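Local coordinates for hypothetical protein (Sebaldella termitidis, PDB 4M1A) that is of unknown function but forms a trimer of alpha/beta subunits related to the tautomerase-like MIF clan, at residues R5-E10 with L55-V60; E12-F17 with E79-I84; K72-F77 with I91-L96; G20-L25 with D34-E39. All blocks are in the same frame, centred on the assembly; numbering follows the deposited sequence.

Interaction 1. Residues R5-E10 with L55-V60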
# COMPACT_ATOMS: atom_id res chain seq x y z
N ARG A 5 2.00 -9.29 0.35
CA ARG A 5 2.13 -8.55 1.56
C ARG A 5 1.12 -8.93 2.57
O ARG A 5 -0.06 -9.03 2.24
CB ARG A 5 1.94 -7.04 1.30
CG ARG A 5 2.93 -6.56 0.29
CD ARG A 5 2.58 -5.16 -0.13
NE ARG A 5 3.55 -4.69 -1.12
CZ ARG A 5 3.43 -3.57 -1.84
NH1 ARG A 5 2.39 -2.75 -1.67
NH2 ARG A 5 4.41 -3.28 -2.67
N VAL A 6 1.58 -9.11 3.80
CA VAL A 6 0.71 -9.55 4.87
C VAL A 6 0.71 -8.53 5.99
O VAL A 6 1.77 -8.13 6.48
CB VAL A 6 1.14 -10.95 5.45
CG1 VAL A 6 0.14 -11.39 6.47
CG2 VAL A 6 1.22 -12.04 4.37
N ARG A 7 -0.48 -8.16 6.44
CA ARG A 7 -0.65 -7.32 7.60
C ARG A 7 -1.63 -7.94 8.53
O ARG A 7 -2.41 -8.84 8.16
CB ARG A 7 -1.19 -5.95 7.23
CG ARG A 7 -2.56 -5.89 6.61
CD ARG A 7 -2.87 -4.49 6.08
NE ARG A 7 -2.12 -4.28 4.85
CZ ARG A 7 -1.61 -3.14 4.50
NH1 ARG A 7 -1.83 -2.11 5.30
NH2 ARG A 7 -0.85 -3.01 3.39
N GLY A 8 -1.60 -7.50 9.77
CA GLY A 8 -2.52 -8.06 10.78
C GLY A 8 -2.02 -9.33 11.48
O GLY A 8 -2.72 -9.89 12.30
N ALA A 9 -0.88 -9.87 11.11
CA ALA A 9 -0.35 -11.10 11.71
C ALA A 9 0.96 -10.79 12.33
O ALA A 9 1.69 -9.92 11.88
CB ALA A 9 -0.16 -12.20 10.60
N GLU A 10 1.37 -11.61 13.30
CA GLU A 10 2.72 -11.52 13.88
C GLU A 10 3.78 -11.76 12.85
O GLU A 10 3.65 -12.65 12.01
CB GLU A 10 2.82 -12.57 15.02
CG GLU A 10 2.07 -12.20 16.29
CD GLU A 10 0.90 -13.12 16.60
OE1 GLU A 10 -0.01 -13.25 15.73
OE2 GLU A 10 0.87 -13.69 17.72
N LEU A 55 -7.71 -8.22 11.19
CA LEU A 55 -7.87 -9.51 10.55
C LEU A 55 -6.51 -9.84 9.95
O LEU A 55 -5.64 -9.01 10.05
CB LEU A 55 -8.98 -9.39 9.53
CG LEU A 55 -8.89 -8.60 8.22
CD1 LEU A 55 -10.34 -8.26 7.84
CD2 LEU A 55 -8.13 -7.30 8.30
N VAL A 56 -6.35 -10.95 9.25
CA VAL A 56 -5.13 -11.18 8.47
C VAL A 56 -5.49 -10.70 7.06
O VAL A 56 -6.50 -11.15 6.49
CB VAL A 56 -4.68 -12.62 8.46
CG1 VAL A 56 -3.49 -12.73 7.54
CG2 VAL A 56 -4.35 -13.00 9.91
N PHE A 57 -4.80 -9.67 6.60
CA PHE A 57 -5.08 -9.05 5.29
C PHE A 57 -3.87 -9.21 4.36
O PHE A 57 -2.76 -8.75 4.67
CB PHE A 57 -5.46 -7.57 5.47
CG PHE A 57 -5.97 -6.91 4.23
CD1 PHE A 57 -5.14 -6.48 3.25
CD2 PHE A 57 -7.33 -6.62 4.09
CE1 PHE A 57 -5.61 -5.89 2.09
CE2 PHE A 57 -7.80 -5.95 2.95
CZ PHE A 57 -6.93 -5.59 1.98
N ILE A 58 -4.09 -9.88 3.23
CA ILE A 58 -3.08 -10.25 2.31
C ILE A 58 -3.32 -9.61 0.98
O ILE A 58 -4.44 -9.71 0.40
CB ILE A 58 -2.96 -11.79 2.14
CG1 ILE A 58 -2.79 -12.41 3.48
CG2 ILE A 58 -1.78 -12.16 1.19
CD1 ILE A 58 -2.99 -13.94 3.48
N GLU A 59 -2.29 -8.89 0.50
CA GLU A 59 -2.33 -8.31 -0.86
C GLU A 59 -1.42 -9.11 -1.76
O GLU A 59 -0.32 -9.50 -1.32
CB GLU A 59 -1.87 -6.84 -0.82
CG GLU A 59 -2.75 -5.96 -0.01
CD GLU A 59 -2.16 -4.62 0.49
OE1 GLU A 59 -0.98 -4.60 1.03
OE2 GLU A 59 -2.98 -3.63 0.43
N VAL A 60 -1.85 -9.40 -2.98
CA VAL A 60 -1.04 -10.07 -3.98
C VAL A 60 -0.93 -9.09 -5.15
O VAL A 60 -1.94 -8.82 -5.84
CB VAL A 60 -1.72 -11.35 -4.46
CG1 VAL A 60 -0.93 -11.99 -5.57
CG2 VAL A 60 -1.85 -12.32 -3.26
O HOH W 1 0.45 -2.56 0.34
O HOH W 2 -1.30 -6.38 3.17

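Interaction 2. Residues E12-F17 with E79-I84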
# COMPACT_ATOMS: atom_id res chain seq x y z
N GLU A 12 6.71 -13.17 13.00
CA GLU A 12 7.24 -14.54 12.91
C GLU A 12 6.30 -15.51 12.20
O GLU A 12 6.83 -16.42 11.54
CB GLU A 12 7.56 -15.08 14.32
CG GLU A 12 8.03 -16.53 14.38
CD GLU A 12 7.99 -17.00 15.86
OE1 GLU A 12 8.32 -16.15 16.73
OE2 GLU A 12 7.52 -18.13 16.16
N LYS A 13 4.99 -15.30 12.35
CA LYS A 13 3.93 -16.11 11.63
C LYS A 13 3.99 -15.86 10.12
O LYS A 13 3.89 -16.83 9.31
CB LYS A 13 2.53 -15.92 12.22
CG LYS A 13 2.41 -16.27 13.72
CD LYS A 13 2.93 -17.68 13.92
CE LYS A 13 2.55 -18.21 15.32
NZ LYS A 13 3.76 -18.72 15.99
N VAL A 14 4.27 -14.60 9.72
CA VAL A 14 4.49 -14.30 8.30
C VAL A 14 5.73 -15.03 7.76
O VAL A 14 5.78 -15.65 6.64
CB VAL A 14 4.56 -12.77 8.06
CG1 VAL A 14 4.78 -12.51 6.58
CG2 VAL A 14 3.29 -12.14 8.57
N ARG A 15 6.81 -14.99 8.56
CA ARG A 15 8.01 -15.73 8.17
C ARG A 15 7.68 -17.22 7.95
O ARG A 15 8.03 -17.80 6.90
CB ARG A 15 9.11 -15.62 9.27
CG ARG A 15 10.43 -16.35 8.99
CD ARG A 15 11.21 -16.58 10.33
NE ARG A 15 10.52 -17.55 11.20
CZ ARG A 15 10.97 -17.95 12.40
NH1 ARG A 15 12.12 -17.47 12.84
NH2 ARG A 15 10.29 -18.85 13.12
N ASP A 16 6.99 -17.82 8.93
CA ASP A 16 6.64 -19.25 8.81
C ASP A 16 5.71 -19.60 7.63
O ASP A 16 5.80 -20.64 7.03
CB ASP A 16 5.96 -19.69 10.06
CG ASP A 16 6.90 -19.73 11.30
OD1 ASP A 16 8.17 -19.60 11.20
OD2 ASP A 16 6.28 -19.83 12.37
N PHE A 17 4.76 -18.73 7.36
CA PHE A 17 3.86 -18.82 6.22
C PHE A 17 4.64 -18.97 4.96
O PHE A 17 4.21 -19.65 4.05
CB PHE A 17 2.98 -17.49 6.22
CG PHE A 17 2.18 -17.26 4.99
CD1 PHE A 17 1.15 -18.14 4.64
CD2 PHE A 17 2.33 -16.08 4.25
CE1 PHE A 17 0.36 -17.92 3.54
CE2 PHE A 17 1.50 -15.84 3.17
CZ PHE A 17 0.52 -16.75 2.81
N GLU A 79 -6.45 -21.55 3.91
CA GLU A 79 -6.20 -22.83 4.62
C GLU A 79 -4.97 -22.78 5.52
O GLU A 79 -5.04 -23.23 6.68
CB GLU A 79 -6.05 -23.98 3.61
CG GLU A 79 -7.36 -24.43 3.05
CD GLU A 79 -7.21 -25.52 1.96
OE1 GLU A 79 -6.07 -25.81 1.49
OE2 GLU A 79 -8.27 -26.08 1.56
N ARG A 80 -3.88 -22.21 5.05
CA ARG A 80 -2.68 -22.08 5.83
C ARG A 80 -2.87 -21.19 7.05
O ARG A 80 -2.46 -21.58 8.19
CB ARG A 80 -1.50 -21.61 4.96
CG ARG A 80 -0.99 -22.62 3.94
CD ARG A 80 -0.23 -23.79 4.66
NE ARG A 80 0.15 -24.83 3.70
CZ ARG A 80 1.12 -24.68 2.81
NH1 ARG A 80 1.81 -23.51 2.68
NH2 ARG A 80 1.36 -25.68 2.00
N TRP A 81 -3.47 -19.98 6.88
CA TRP A 81 -3.70 -19.10 8.04
C TRP A 81 -4.73 -19.65 9.04
O TRP A 81 -4.55 -19.50 10.26
CB TRP A 81 -4.03 -17.62 7.60
CG TRP A 81 -2.80 -16.91 7.14
CD1 TRP A 81 -2.35 -16.78 5.86
CD2 TRP A 81 -1.81 -16.39 7.97
NE1 TRP A 81 -1.12 -16.16 5.84
CE2 TRP A 81 -0.77 -15.88 7.13
CE3 TRP A 81 -1.69 -16.25 9.34
CZ2 TRP A 81 0.38 -15.31 7.62
CZ3 TRP A 81 -0.53 -15.67 9.84
CH2 TRP A 81 0.50 -15.23 9.00
N LYS A 82 -5.74 -20.34 8.56
CA LYS A 82 -6.76 -20.91 9.43
C LYS A 82 -6.24 -21.97 10.37
O LYS A 82 -6.86 -22.23 11.41
CB LYS A 82 -8.02 -21.36 8.69
CG LYS A 82 -8.89 -20.23 8.16
CD LYS A 82 -9.48 -19.19 9.11
CE LYS A 82 -10.57 -18.34 8.44
NZ LYS A 82 -11.20 -17.36 9.40
N LYS A 83 -5.08 -22.51 10.07
CA LYS A 83 -4.40 -23.44 10.98
C LYS A 83 -3.90 -22.78 12.25
O LYS A 83 -3.85 -23.46 13.28
CB LYS A 83 -3.22 -24.06 10.32
CG LYS A 83 -3.59 -25.06 9.28
CD LYS A 83 -2.35 -25.74 8.75
CE LYS A 83 -2.71 -26.93 7.86
NZ LYS A 83 -1.52 -27.27 7.01
N ILE A 84 -3.56 -21.47 12.15
CA ILE A 84 -2.95 -20.63 13.24
C ILE A 84 -3.95 -19.66 13.92
O ILE A 84 -3.81 -19.32 15.09
CB ILE A 84 -1.85 -19.71 12.67
CG1 ILE A 84 -0.88 -20.48 11.79
CG2 ILE A 84 -1.13 -18.99 13.80
CD1 ILE A 84 -0.09 -19.61 10.83
O HOH W 3 2.39 -21.63 4.56

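Interaction 3. Residues K72-F77 with I91-L96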
# COMPACT_ATOMS: atom_id res chain seq x y z
N LYS A 72 -7.29 -20.57 -6.44
CA LYS A 72 -6.44 -21.62 -5.80
C LYS A 72 -5.49 -20.95 -4.81
O LYS A 72 -5.27 -21.47 -3.71
CB LYS A 72 -5.64 -22.37 -6.83
CG LYS A 72 -6.52 -23.41 -7.60
CD LYS A 72 -5.75 -24.15 -8.66
CE LYS A 72 -6.66 -25.34 -9.16
NZ LYS A 72 -5.85 -26.16 -10.04
N ILE A 73 -4.94 -19.79 -5.18
CA ILE A 73 -4.07 -19.04 -4.24
C ILE A 73 -4.84 -18.57 -3.07
O ILE A 73 -4.40 -18.73 -1.91
CB ILE A 73 -3.27 -17.92 -4.96
CG1 ILE A 73 -2.31 -18.50 -5.93
CG2 ILE A 73 -2.60 -16.97 -3.95
CD1 ILE A 73 -1.92 -17.47 -6.95
N ALA A 74 -6.04 -18.04 -3.28
CA ALA A 74 -6.86 -17.70 -2.17
C ALA A 74 -7.16 -18.87 -1.22
O ALA A 74 -7.20 -18.70 0.02
CB ALA A 74 -8.15 -17.08 -2.63
N ALA A 75 -7.49 -20.03 -1.80
CA ALA A 75 -7.81 -21.20 -0.96
C ALA A 75 -6.59 -21.61 -0.14
O ALA A 75 -6.71 -21.90 1.05
CB ALA A 75 -8.34 -22.35 -1.86
N LEU A 76 -5.44 -21.63 -0.77
CA LEU A 76 -4.17 -22.04 -0.16
C LEU A 76 -3.84 -21.10 1.03
O LEU A 76 -3.58 -21.53 2.13
CB LEU A 76 -3.07 -22.00 -1.14
CG LEU A 76 -1.68 -22.43 -0.59
CD1 LEU A 76 -1.64 -23.86 -0.03
CD2 LEU A 76 -0.58 -22.18 -1.60
N PHE A 77 -3.92 -19.80 0.76
CA PHE A 77 -3.60 -18.84 1.81
C PHE A 77 -4.55 -18.95 2.97
O PHE A 77 -4.11 -18.90 4.15
CB PHE A 77 -3.60 -17.40 1.23
CG PHE A 77 -2.42 -17.02 0.38
CD1 PHE A 77 -1.39 -17.86 0.04
CD2 PHE A 77 -2.37 -15.70 -0.18
CE1 PHE A 77 -0.32 -17.41 -0.73
CE2 PHE A 77 -1.33 -15.32 -0.96
CZ PHE A 77 -0.31 -16.15 -1.27
N ILE A 91 -8.07 -11.44 1.33
CA ILE A 91 -7.09 -11.46 0.28
C ILE A 91 -7.52 -10.59 -0.89
O ILE A 91 -8.69 -10.72 -1.35
CB ILE A 91 -6.81 -12.86 -0.24
CG1 ILE A 91 -6.50 -13.78 0.91
CG2 ILE A 91 -5.60 -12.84 -1.15
CD1 ILE A 91 -6.56 -15.21 0.50
N VAL A 92 -6.67 -9.65 -1.30
CA VAL A 92 -6.97 -8.83 -2.43
C VAL A 92 -5.92 -9.01 -3.49
O VAL A 92 -4.73 -8.90 -3.19
CB VAL A 92 -7.07 -7.35 -1.99
CG1 VAL A 92 -7.63 -6.55 -3.14
CG2 VAL A 92 -8.01 -7.27 -0.79
N PHE A 93 -6.33 -9.25 -4.73
CA PHE A 93 -5.39 -9.32 -5.84
C PHE A 93 -5.36 -7.96 -6.57
O PHE A 93 -6.42 -7.42 -6.91
CB PHE A 93 -5.78 -10.41 -6.80
CG PHE A 93 -5.57 -11.82 -6.19
CD1 PHE A 93 -6.50 -12.35 -5.35
CD2 PHE A 93 -4.43 -12.51 -6.46
CE1 PHE A 93 -6.30 -13.61 -4.77
CE2 PHE A 93 -4.22 -13.78 -5.88
CZ PHE A 93 -5.13 -14.28 -5.03
N ASN A 94 -4.16 -7.47 -6.84
CA ASN A 94 -3.93 -6.13 -7.50
C ASN A 94 -3.16 -6.36 -8.79
O ASN A 94 -2.02 -6.76 -8.78
CB ASN A 94 -3.16 -5.20 -6.56
CG ASN A 94 -3.97 -4.82 -5.30
OD1 ASN A 94 -3.58 -5.10 -4.16
ND2 ASN A 94 -5.17 -4.29 -5.52
N PRO A 95 -3.80 -6.17 -9.94
CA PRO A 95 -3.21 -6.45 -11.25
C PRO A 95 -2.23 -5.30 -11.56
O PRO A 95 -2.57 -4.15 -11.36
CB PRO A 95 -4.40 -6.47 -12.22
CG PRO A 95 -5.57 -5.93 -11.48
CD PRO A 95 -5.19 -5.67 -10.02
N LEU A 96 -1.06 -5.67 -11.97
CA LEU A 96 -0.01 -4.75 -12.35
C LEU A 96 -0.15 -4.55 -13.82
O LEU A 96 -0.52 -5.44 -14.52
CB LEU A 96 1.36 -5.35 -12.10
CG LEU A 96 1.71 -5.60 -10.64
CD1 LEU A 96 2.92 -6.50 -10.64
CD2 LEU A 96 1.93 -4.32 -9.89

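Interaction 4. Residues G20-L25 with D34-E39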
# COMPACT_ATOMS: atom_id res chain seq x y z
N GLY A 20 8.35 -22.88 2.05
CA GLY A 20 7.89 -23.68 0.89
C GLY A 20 6.93 -22.96 -0.05
O GLY A 20 6.47 -23.53 -1.06
N LEU A 21 6.57 -21.70 0.29
CA LEU A 21 5.38 -21.09 -0.30
C LEU A 21 5.63 -20.71 -1.74
O LEU A 21 4.73 -20.87 -2.59
CB LEU A 21 4.92 -19.83 0.50
CG LEU A 21 3.56 -19.26 0.10
CD1 LEU A 21 2.42 -20.30 0.12
CD2 LEU A 21 3.30 -18.15 1.09
N ALA A 22 6.80 -20.23 -2.05
CA ALA A 22 7.07 -19.78 -3.41
C ALA A 22 7.08 -20.97 -4.38
O ALA A 22 6.71 -20.79 -5.50
CB ALA A 22 8.38 -19.07 -3.52
N ASP A 23 7.55 -22.16 -3.93
CA ASP A 23 7.40 -23.40 -4.76
C ASP A 23 5.97 -23.64 -5.11
O ASP A 23 5.62 -23.88 -6.27
CB ASP A 23 7.85 -24.64 -3.97
CG ASP A 23 9.27 -24.55 -3.48
OD1 ASP A 23 10.09 -23.98 -4.28
OD2 ASP A 23 9.53 -25.08 -2.31
N GLU A 24 5.09 -23.67 -4.11
CA GLU A 24 3.69 -23.95 -4.38
C GLU A 24 3.07 -22.91 -5.24
O GLU A 24 2.30 -23.15 -6.18
CB GLU A 24 2.89 -23.99 -3.07
CG GLU A 24 1.37 -24.08 -3.28
CD GLU A 24 0.83 -25.43 -3.80
OE1 GLU A 24 1.57 -26.25 -4.42
OE2 GLU A 24 -0.36 -25.61 -3.62
N LEU A 25 3.44 -21.65 -4.94
CA LEU A 25 2.82 -20.54 -5.75
C LEU A 25 3.26 -20.55 -7.21
O LEU A 25 2.43 -20.30 -8.10
CB LEU A 25 3.07 -19.18 -5.08
CG LEU A 25 2.35 -18.99 -3.75
CD1 LEU A 25 2.68 -17.60 -3.16
CD2 LEU A 25 0.83 -19.11 -3.93
N ASP A 34 11.35 -18.14 -7.68
CA ASP A 34 12.18 -16.90 -7.45
C ASP A 34 11.51 -15.61 -7.84
O ASP A 34 12.00 -14.57 -7.50
CB ASP A 34 13.50 -16.98 -8.24
CG ASP A 34 14.58 -17.64 -7.46
OD1 ASP A 34 14.49 -17.65 -6.20
OD2 ASP A 34 15.53 -18.17 -8.10
N TRP A 35 10.40 -15.65 -8.56
CA TRP A 35 9.73 -14.41 -8.89
C TRP A 35 8.83 -13.88 -7.74
O TRP A 35 8.23 -12.84 -7.89
CB TRP A 35 8.90 -14.59 -10.09
CG TRP A 35 9.65 -14.71 -11.34
CD1 TRP A 35 11.00 -14.88 -11.50
CD2 TRP A 35 9.07 -14.72 -12.65
NE1 TRP A 35 11.29 -15.00 -12.87
CE2 TRP A 35 10.13 -14.91 -13.57
CE3 TRP A 35 7.77 -14.58 -13.12
CZ2 TRP A 35 9.91 -14.98 -14.96
CZ3 TRP A 35 7.55 -14.65 -14.51
CH2 TRP A 35 8.63 -14.85 -15.40
N PHE A 36 8.74 -14.60 -6.64
CA PHE A 36 7.86 -14.21 -5.53
C PHE A 36 8.63 -13.48 -4.48
O PHE A 36 9.75 -13.93 -4.12
CB PHE A 36 7.13 -15.46 -4.92
CG PHE A 36 6.11 -16.02 -5.83
CD1 PHE A 36 6.48 -16.90 -6.88
CD2 PHE A 36 4.80 -15.65 -5.73
CE1 PHE A 36 5.50 -17.40 -7.75
CE2 PHE A 36 3.86 -16.11 -6.61
CZ PHE A 36 4.21 -17.02 -7.62
N THR A 37 8.06 -12.37 -3.94
CA THR A 37 8.54 -11.76 -2.71
C THR A 37 7.39 -11.78 -1.69
O THR A 37 6.19 -11.84 -2.05
CB THR A 37 9.02 -10.28 -2.93
OG1 THR A 37 7.89 -9.49 -3.28
CG2 THR A 37 10.07 -10.15 -3.99
N PHE A 38 7.76 -11.77 -0.42
CA PHE A 38 6.83 -11.81 0.70
C PHE A 38 7.27 -10.78 1.71
O PHE A 38 8.48 -10.74 2.10
CB PHE A 38 6.83 -13.18 1.35
CG PHE A 38 6.61 -14.30 0.39
CD1 PHE A 38 5.32 -14.73 0.08
CD2 PHE A 38 7.70 -14.90 -0.22
CE1 PHE A 38 5.13 -15.77 -0.84
CE2 PHE A 38 7.50 -15.94 -1.11
CZ PHE A 38 6.21 -16.34 -1.43
N GLU A 39 6.30 -10.03 2.21
CA GLU A 39 6.56 -9.05 3.28
C GLU A 39 5.58 -9.13 4.39
O GLU A 39 4.37 -9.31 4.17
CB GLU A 39 6.39 -7.66 2.72
CG GLU A 39 7.35 -7.31 1.70
CD GLU A 39 6.92 -6.02 0.99
OE1 GLU A 39 7.05 -4.93 1.66
OE2 GLU A 39 6.50 -6.10 -0.20

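Interaction 1. Residues R5-E10 with L55-V60
Arg7 and Glu59 meet at a slant on one face of the sheet: NH2 of Arg7 reaches OE1 of Glu59 at 2.8 Å in a salt bridge, on the syn side of the oxygen but 34° out of the carboxylate plane. The guanidinium and carboxylate planes stand 78° apart, and NH2 alone of the Arg7 nitrogens bonds Glu59 directly. Placing CG between the backbone N and carbonyl carbon (chi1 64°) lays it beside CB of Phe57 at 3.5 Å, and a bend at chi3 then turns the guanidinium to Glu59. Strands 3-7 and 56-62 run antiparallel as neighbours, with 3-7 at the centre of the five-stranded mixed sheet. Arg5-Glu59 and Arg7-Phe57 are hydrogen-bonded pairs, each closed by two N-H...O bonds, and Val6-Ile58 between them is a non-hydrogen-bonded pair. Two waters extend the polar network: one bridges NH1 of Arg5 and OE1 of Glu59, the other accepts from NE of Arg7 at 2.8 Å. OE2 of Glu59 makes a salt bridge with Arg5 of the second subunit, and Arg5 makes one with Glu59 of the third, a bridge that recurs round the trimer. On the opposite face, toward helices 11-17 and 67-82, CG1 of Val6 approaches CG1 of Val56 at 4.0 Å, and CG2 of Val6 lies beside CG1 of Ile58 at 4.1 Å, these two side chains pointing the same way.

Interaction 2. Residues E12-F17 with E79-I84
The Phe17 ring lies against the pyrrole side of Trp81, whose NE1 sits 3.1 Å above the phenyl plane and over its centre. The two planes are inclined at 47°, giving an oblique aromatic pair with centroids 4.3 Å apart. Phe17 holds CG anti to its backbone N (chi1 169°), which carries the ring from helix 11-17 to the indole; its CB touches CZ2 of Trp81 at 3.7 Å. The benzo end of the indole abuts the preceding turn of the same helix, where CH2 of Trp81 comes to 3.9 Å from CB of Lys13 and 4.2 Å from CG2 of Val14. CB of Arg80 adjoins the edge of the Phe17 ring. Further out, CE of Lys13 grazes CG2 of Ile84 at 4.1 Å, its ammonium NZ pointing away from Ile84. One water bridges the two helices, donating to Phe17 O and accepting from Arg80 NH1 at 2.7 Å. Trp81 also rests on Val6, Ala9, Val56 and Ile58, and Phe17 meets Phe77 edge-to-face. The contact is therefore an aromatic seam between two helices lying on one face of a beta sheet, the layered architecture of an alpha/beta fold.

Interaction 3. Residues K72-F77 with I91-L96
Within the beta-alpha-beta unit formed by strand 56-62, helix 67-82 and strand 89-95, this contact seats the helix on the second strand, an outermost strand of the sheet within the chain. The short helix and strand axes pass 9.8 Å apart at 146°, and apolar side chains fill the interval without a hydrogen bond between the segments. Ile91 reaches across with its CD1 methyl: a chi1 of -51° points CG1 away from the carbonyl carbon and the chain then extends, bringing CD1 to 3.8 Å from CB of Phe77 and 4.0 Å from CB of Ala74. The same methyl lies 3.6 Å from Ala74 O and near the plane of the Phe77 ring, at its edge. Phe93, two residues on, enters edge first. Its CZ comes to 3.8 Å from CG2 of Ile73, and the backbone N of Ala74 also lies at that ring's edge. CG2 of Ile73 serves twice, for within the helix it stands 3.6 Å above one face of the Phe77 ring. Leu25 also packs on Ile73. Tyr102 of the second subunit packs on Ala74, while Ile91 and Val92 join an antiparallel ladder with a strand of that subunit. A crossover helix packed on the strand that follows it is typical of a beta-alpha-beta unit, here at a sheet edge that continues into the next subunit.

Interaction 4. Residues G20-L25 with D34-E39
Leu25 and Phe36 form a CH-pi contact: CB of Leu25 sits over one face of the Phe36 ring, 3.8 Å from its centroid and 25° off the ring normal. It is displaced toward the rim, nearest CE2 and CZ of Phe36, both 3.5 Å away. In Phe36 a chi1 of -70° swings the ring toward the helix, and a chi2 of 82° turns its face to Leu25.

The remaining contacts are apolar and gather round Phe38. Leu25 branches between the two rings, its CD1 methyl meeting the edge of Phe38 in the ring plane, 3.8 Å from CE1, while its CB stays over Phe36. Leu21, one turn earlier on the helix, brings CD2 to 3.6 Å from the same CE1 of Phe38, approaching obliquely. Ala22 abuts both aromatic residues: its CB lies 4.0 Å from CE2 of Phe38 and 4.1 Å from CB of Phe36. The nearest backbone approach is also here, Ala22 to Phe36.

No hydrogen bond joins the two segments; polar links run instead to the third subunit. Phe38 and Glu39 pair with a strand of that subunit, Glu39 OE1 forms a salt bridge with its Arg7, and Gly20 N bonds its Asp48. Phe47 of the third subunit packs on both Ala22 and Phe38, while helix 67-82 meets Leu21 and Leu25 through Leu76, Ile73 and Phe77. Helix 21-29 thus docks through Leu21, Ala22 and Leu25, one side of the helix, on strand 37-47 and the residue before it, a helix-on-sheet layer of the alpha/beta fold bordered by the third subunit.

In the fold
One sheet underlies the contacts: interaction 1 pairs its strands 3-7 and 56-62, interaction 3 lies on strand 89-95 beyond 56-62, and interaction 4 on strand 37-47 beyond 3-7. Val6 N lies 2.8 Å from Glu39 O, and Ile58 O 2.8 Å from Val92 N, probable hydrogen bonds joining interaction 1 to both. Interaction 2 sits on the apolar face of interaction 1, with CB of Ala9 3.5 Å from CH2 of Trp81. Helix 67-82 serves interactions 2 and 3, linked where Phe17 CZ lies 3.5 Å from Phe77 CD1. Leu25 CD2 is 3.8 Å from Ile73 CG1, joining interactions 3 and 4, whose centres are about 13 Å apart.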